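PDB 3EFA: putative Acetyltransferase from Lactobacillus plantarum WCFS1, which probably transfers an acetyl group from acetyl-coenzyme A to an amine of a still unidentified substrate, as GNAT-family N-acetyltransferases do. Local coordinates for residues K5-Y19 / F38-Y52. Residues are numbered along the deposited sequence; the frame is centred on the assembly and turned at random.
Sequences KIIFSASPANRAAAY and FDVKDTDQCEYAVLY. With FMT (formic acid), chain E.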
loop_
_atom_site.group_PDB
_atom_site.type_symbol
_atom_site.label_atom_id
_atom_site.label_comp_id
_atom_site.label_asym_id
_atom_site.label_seq_id
_atom_site.Cartn_x
_atom_site.Cartn_y
_atom_site.Cartn_z
ATOM N N LYS A 5 8.495 29.153 -14.083
ATOM C CA LYS A 5 7.745 28.292 -15.001
ATOM C C LYS A 5 7.767 26.799 -14.625
ATOM O O LYS A 5 8.774 26.284 -14.135
ATOM C CB LYS A 5 8.281 28.464 -16.420
ATOM C CG LYS A 5 7.366 27.923 -17.500
ATOM C CD LYS A 5 8.024 28.052 -18.868
ATOM C CE LYS A 5 7.049 27.742 -19.996
ATOM N NZ LYS A 5 7.756 27.642 -21.306
ATOM N N ILE A 6 6.658 26.109 -14.884
ATOM C CA ILE A 6 6.549 24.667 -14.639
ATOM C C ILE A 6 6.270 23.890 -15.933
ATOM O O ILE A 6 5.392 24.266 -16.702
ATOM C CB ILE A 6 5.428 24.358 -13.614
ATOM C CG1 ILE A 6 5.783 24.928 -12.233
ATOM C CG2 ILE A 6 5.158 22.850 -13.540
ATOM C CD1 ILE A 6 4.583 24.987 -11.245
ATOM N N ILE A 7 7.001 22.798 -16.154
ATOM C CA ILE A 7 6.881 22.011 -17.384
ATOM C C ILE A 7 6.640 20.514 -17.135
ATOM O O ILE A 7 7.348 19.884 -16.352
ATOM C CB ILE A 7 8.142 22.203 -18.298
ATOM C CG1 ILE A 7 8.237 23.660 -18.764
ATOM C CG2 ILE A 7 8.133 21.236 -19.510
ATOM C CD1 ILE A 7 9.392 23.927 -19.694
ATOM N N PHE A 8 5.629 19.964 -17.807
ATOM C CA PHE A 8 5.314 18.533 -17.755
ATOM C C PHE A 8 5.542 17.913 -19.133
ATOM O O PHE A 8 4.779 18.192 -20.051
ATOM C CB PHE A 8 3.833 18.300 -17.383
ATOM C CG PHE A 8 3.439 18.801 -16.018
ATOM C CD1 PHE A 8 3.662 18.027 -14.882
ATOM C CD2 PHE A 8 2.793 20.031 -15.872
ATOM C CE1 PHE A 8 3.280 18.491 -13.610
ATOM C CE2 PHE A 8 2.404 20.502 -14.611
ATOM C CZ PHE A 8 2.651 19.735 -13.475
ATOM N N SER A 9 6.554 17.060 -19.289
ATOM C CA SER A 9 6.824 16.466 -20.608
ATOM C C SER A 9 7.991 15.480 -20.646
ATOM O O SER A 9 8.789 15.404 -19.709
ATOM C CB SER A 9 7.058 17.567 -21.667
ATOM O OG SER A 9 8.411 18.003 -21.686
ATOM N N ALA A 10 8.098 14.757 -21.765
ATOM C CA ALA A 10 9.165 13.775 -21.978
ATOM C C ALA A 10 10.287 14.251 -22.923
ATOM O O ALA A 10 11.028 13.430 -23.457
ATOM C CB ALA A 10 8.567 12.472 -22.505
ATOM N N SER A 11 10.413 15.561 -23.134
ATOM C CA SER A 11 11.412 16.076 -24.079
ATOM C C SER A 11 12.850 15.880 -23.589
ATOM O O SER A 11 13.112 15.845 -22.383
ATOM C CB SER A 11 11.160 17.556 -24.420
ATOM O OG SER A 11 11.618 18.435 -23.398
ATOM N N PRO A 12 13.783 15.738 -24.536
ATOM C CA PRO A 12 15.220 15.689 -24.238
ATOM C C PRO A 12 15.634 16.748 -23.205
ATOM O O PRO A 12 16.294 16.409 -22.222
ATOM C CB PRO A 12 15.864 15.989 -25.603
ATOM C CG PRO A 12 14.870 15.433 -26.602
ATOM C CD PRO A 12 13.498 15.610 -25.981
ATOM N N ALA A 13 15.253 18.002 -23.426
ATOM C CA ALA A 13 15.655 19.097 -22.535
ATOM C C ALA A 13 15.066 18.996 -21.111
ATOM O O ALA A 13 15.790 19.142 -20.130
ATOM C CB ALA A 13 15.325 20.459 -23.167
ATOM N N ASN A 14 13.764 18.752 -21.001
ATOM C CA ASN A 14 13.124 18.610 -19.692
ATOM C C ASN A 14 13.581 17.336 -18.944
ATOM O O ASN A 14 13.761 17.331 -17.721
ATOM C CB ASN A 14 11.594 18.633 -19.832
ATOM C CG ASN A 14 10.884 18.957 -18.516
ATOM O OD1 ASN A 14 11.136 20.000 -17.896
ATOM N ND2 ASN A 14 9.981 18.071 -18.094
ATOM N N ARG A 15 13.758 16.265 -19.703
ATOM C CA ARG A 15 14.299 15.007 -19.213
ATOM C C ARG A 15 15.696 15.220 -18.626
ATOM O O ARG A 15 16.039 14.677 -17.560
ATOM C CB ARG A 15 14.412 14.070 -20.407
ATOM C CG ARG A 15 14.446 12.619 -20.099
ATOM C CD ARG A 15 13.924 11.860 -21.299
ATOM N NE ARG A 15 14.913 11.698 -22.347
ATOM C CZ ARG A 15 14.639 11.791 -23.646
ATOM N NH1 ARG A 15 13.405 12.065 -24.052
ATOM N NH2 ARG A 15 15.606 11.630 -24.542
ATOM N N ALA A 16 16.494 16.024 -19.332
ATOM C CA ALA A 16 17.851 16.336 -18.913
ATOM C C ALA A 16 17.861 17.082 -17.580
ATOM O O ALA A 16 18.634 16.752 -16.684
ATOM C CB ALA A 16 18.595 17.157 -20.011
ATOM N N ALA A 17 17.010 18.096 -17.471
ATOM C CA ALA A 17 16.860 18.844 -16.238
ATOM C C ALA A 17 16.565 17.920 -15.033
ATOM O O ALA A 17 17.177 18.049 -13.958
ATOM C CB ALA A 17 15.747 19.906 -16.394
ATOM N N ALA A 18 15.630 16.990 -15.227
ATOM C CA ALA A 18 15.226 16.057 -14.176
ATOM C C ALA A 18 16.376 15.114 -13.784
ATOM O O ALA A 18 16.590 14.873 -12.599
ATOM C CB ALA A 18 14.016 15.273 -14.600
ATOM N N TYR A 19 17.115 14.593 -14.772
ATOM C CA TYR A 19 18.248 13.707 -14.473
ATOM C C TYR A 19 19.371 14.457 -13.720
ATOM O O TYR A 19 20.010 13.907 -12.819
ATOM C CB TYR A 19 18.829 13.073 -15.755
ATOM C CG TYR A 19 17.960 12.048 -16.459
ATOM C CD1 TYR A 19 16.632 11.872 -16.117
ATOM C CD2 TYR A 19 18.466 11.284 -17.502
ATOM C CE1 TYR A 19 15.835 10.943 -16.774
ATOM C CE2 TYR A 19 17.673 10.350 -18.168
ATOM C CZ TYR A 19 16.357 10.187 -17.797
ATOM O OH TYR A 19 15.552 9.267 -18.449
ATOM N N PHE A 38 18.625 5.403 -11.132
ATOM C CA PHE A 38 18.128 5.374 -12.499
ATOM C C PHE A 38 17.751 3.951 -12.881
ATOM O O PHE A 38 18.567 3.033 -12.779
ATOM C CB PHE A 38 19.145 6.034 -13.465
ATOM C CG PHE A 38 19.494 7.445 -13.059
ATOM C CD1 PHE A 38 18.605 8.494 -13.325
ATOM C CD2 PHE A 38 20.654 7.710 -12.329
ATOM C CE1 PHE A 38 18.889 9.806 -12.907
ATOM C CE2 PHE A 38 20.953 9.003 -11.903
ATOM C CZ PHE A 38 20.071 10.061 -12.190
ATOM N N ASP A 39 16.499 3.772 -13.292
ATOM C CA ASP A 39 15.922 2.428 -13.366
ATOM C C ASP A 39 15.218 2.185 -14.683
ATOM O O ASP A 39 15.182 3.064 -15.564
ATOM C CB ASP A 39 14.951 2.169 -12.186
ATOM C CG ASP A 39 13.637 2.977 -12.292
ATOM O OD1 ASP A 39 13.422 3.717 -13.281
ATOM O OD2 ASP A 39 12.796 2.868 -11.371
ATOM N N VAL A 40 14.629 0.999 -14.790
ATOM C CA VAL A 40 13.958 0.564 -16.007
ATOM C C VAL A 40 12.780 1.463 -16.454
ATOM O O VAL A 40 12.432 1.471 -17.631
ATOM C CB VAL A 40 13.519 -0.904 -15.899
ATOM C CG1 VAL A 40 12.287 -1.040 -14.975
ATOM C CG2 VAL A 40 13.260 -1.478 -17.280
ATOM N N LYS A 41 12.182 2.227 -15.538
ATOM C CA LYS A 41 11.129 3.178 -15.925
ATOM C C LYS A 41 11.651 4.452 -16.625
ATOM O O LYS A 41 10.872 5.215 -17.216
ATOM C CB LYS A 41 10.273 3.585 -14.721
ATOM C CG LYS A 41 9.665 2.440 -13.955
ATOM C CD LYS A 41 8.599 1.711 -14.756
ATOM C CE LYS A 41 8.056 0.521 -13.960
ATOM N NZ LYS A 41 7.405 -0.516 -14.820
ATOM N N ASP A 42 12.953 4.701 -16.546
ATOM C CA ASP A 42 13.502 5.902 -17.185
ATOM C C ASP A 42 13.741 5.675 -18.671
ATOM O O ASP A 42 14.863 5.386 -19.068
ATOM C CB ASP A 42 14.804 6.341 -16.514
ATOM C CG ASP A 42 14.574 6.944 -15.144
ATOM O OD1 ASP A 42 13.755 7.883 -15.049
ATOM O OD2 ASP A 42 15.215 6.490 -14.171
ATOM N N THR A 43 12.678 5.799 -19.469
ATOM C CA THR A 43 12.730 5.669 -20.925
ATOM C C THR A 43 12.438 7.026 -21.581
ATOM O O THR A 43 12.135 8.002 -20.893
ATOM C CB THR A 43 11.669 4.676 -21.431
ATOM O OG1 THR A 43 10.371 5.272 -21.309
ATOM C CG2 THR A 43 11.707 3.346 -20.641
ATOM N N ASP A 44 12.508 7.063 -22.915
ATOM C CA ASP A 44 12.208 8.257 -23.716
ATOM C C ASP A 44 10.759 8.697 -23.594
ATOM O O ASP A 44 10.413 9.842 -23.896
ATOM C CB ASP A 44 12.475 7.978 -25.195
ATOM C CG ASP A 44 13.937 7.910 -25.514
ATOM O OD1 ASP A 44 14.712 8.568 -24.797
ATOM O OD2 ASP A 44 14.305 7.204 -26.477
ATOM N N GLN A 45 9.918 7.763 -23.175
ATOM C CA GLN A 45 8.475 7.963 -23.103
ATOM C C GLN A 45 8.011 8.424 -21.721
ATOM O O GLN A 45 6.836 8.779 -21.534
ATOM C CB GLN A 45 7.736 6.665 -23.463
ATOM C CG GLN A 45 7.623 6.365 -24.959
ATOM C CD GLN A 45 8.529 5.234 -25.421
ATOM O OE1 GLN A 45 9.076 4.484 -24.611
ATOM N NE2 GLN A 45 8.679 5.101 -26.735
ATOM N N CYS A 46 8.915 8.387 -20.736
ATOM C CA CYS A 46 8.551 8.771 -19.366
ATOM C C CYS A 46 8.449 10.292 -19.220
ATOM O O CYS A 46 9.329 11.019 -19.678
ATOM C CB CYS A 46 9.553 8.219 -18.347
ATOM S SG CYS A 46 9.050 8.435 -16.590
ATOM N N GLU A 47 7.377 10.765 -18.582
ATOM C CA GLU A 47 7.174 12.204 -18.378
ATOM C C GLU A 47 7.658 12.693 -17.015
ATOM O O GLU A 47 7.449 12.027 -16.004
ATOM C CB GLU A 47 5.703 12.567 -18.583
ATOM C CG GLU A 47 5.256 12.362 -20.031
ATOM C CD GLU A 47 3.811 12.742 -20.288
ATOM O OE1 GLU A 47 2.897 12.193 -19.617
ATOM O OE2 GLU A 47 3.590 13.578 -21.189
ATOM N N TYR A 48 8.293 13.863 -16.985
ATOM C CA TYR A 48 8.775 14.421 -15.713
ATOM C C TYR A 48 8.188 15.810 -15.474
ATOM O O TYR A 48 7.872 16.519 -16.419
ATOM C CB TYR A 48 10.317 14.455 -15.681
ATOM C CG TYR A 48 10.949 13.110 -16.005
ATOM C CD1 TYR A 48 11.373 12.254 -14.988
ATOM C CD2 TYR A 48 11.091 12.677 -17.330
ATOM C CE1 TYR A 48 11.938 11.012 -15.278
ATOM C CE2 TYR A 48 11.648 11.428 -17.628
ATOM C CZ TYR A 48 12.075 10.596 -16.592
ATOM O OH TYR A 48 12.631 9.350 -16.856
ATOM N N ALA A 49 8.012 16.178 -14.206
ATOM C CA ALA A 49 7.577 17.526 -13.842
ATOM C C ALA A 49 8.773 18.332 -13.333
ATOM O O ALA A 49 9.436 17.905 -12.389
ATOM C CB ALA A 49 6.454 17.477 -12.764
ATOM N N VAL A 50 9.041 19.491 -13.950
ATOM C CA VAL A 50 10.164 20.344 -13.545
ATOM C C VAL A 50 9.762 21.813 -13.333
ATOM O O VAL A 50 9.104 22.410 -14.199
ATOM C CB VAL A 50 11.346 20.266 -14.582
ATOM C CG1 VAL A 50 12.533 21.138 -14.152
ATOM C CG2 VAL A 50 11.795 18.839 -14.798
ATOM N N LEU A 51 10.163 22.389 -12.192
ATOM C CA LEU A 51 9.954 23.823 -11.907
ATOM C C LEU A 51 11.226 24.656 -12.158
ATOM O O LEU A 51 12.289 24.383 -11.595
ATOM C CB LEU A 51 9.423 24.041 -10.473
ATOM C CG LEU A 51 8.910 25.444 -10.053
ATOM C CD1 LEU A 51 7.830 25.394 -8.948
ATOM C CD2 LEU A 51 10.045 26.440 -9.657
ATOM N N TYR A 52 11.103 25.669 -13.012
ATOM C CA TYR A 52 12.225 26.540 -13.408
ATOM C C TYR A 52 12.061 27.980 -12.868
ATOM O O TYR A 52 10.984 28.590 -13.000
ATOM C CB TYR A 52 12.301 26.630 -14.937
ATOM C CG TYR A 52 12.528 25.325 -15.687
ATOM C CD1 TYR A 52 13.803 24.969 -16.135
ATOM C CD2 TYR A 52 11.462 24.464 -15.984
ATOM C CE1 TYR A 52 14.019 23.780 -16.835
ATOM C CE2 TYR A 52 11.668 23.270 -16.691
ATOM C CZ TYR A 52 12.953 22.938 -17.116
ATOM O OH TYR A 52 13.176 21.761 -17.820
HETATM C C FMT E . 4.037 27.891 -14.457
HETATM O O1 FMT E . 3.135 28.329 -13.730
HETATM O O2 FMT E . 3.865 27.347 -15.553
HETATM O O HOH W 1 5.451 14.909 -23.338
#
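Y52 OH donates to N14 OD1 over 2.7 Å, in the amide plane and on a lone pair. N14 suits this spot because its amide faces both ways: ND2 turns back to S9 O in a weak bond, so one side chain ties the first turn of helix 12-29 to the edge strand 5-9 through S9 O and to its neighbour 48-52 through Y52. Its CG stands anti to the backbone N (chi1 -161°), which carries the amide down to the sheet beside V50, whose CB lies 3.3 Å from N14 OD1. Small residues let the helix settle close: A17 CB packs on Y52 OH and V50 CG1, and A18 CB reaches Y48 CB at 3.9 Å.

Farther along, the edge of the Y19 ring points at the face of Y48 in an offset edge-to-face pair, planes 86° apart, and F38 completes an aromatic cluster. Y48 OH donates to the anti lone pair of D42 OD1 at 2.6 Å; D42 OD1 also forms salt bridges with R22 and R63.

Strands 5-9 and 48-52 run antiparallel, K5, I7 and S9 forming hydrogen-bonded pairs with Y52, V50 and Y48. I6, F8, A49 and L51 line the other face, where F8 CE1 touches A49 CB at 3.4 Å. Thus the N-terminal edge of the GNAT sheet is sandwiched, helix 12-29 on the Y48-V50-Y52 face and helix 88-102, with W99 stacked on F8, on the opposite one, while strand 57-66 continues the sheet beyond 48-52.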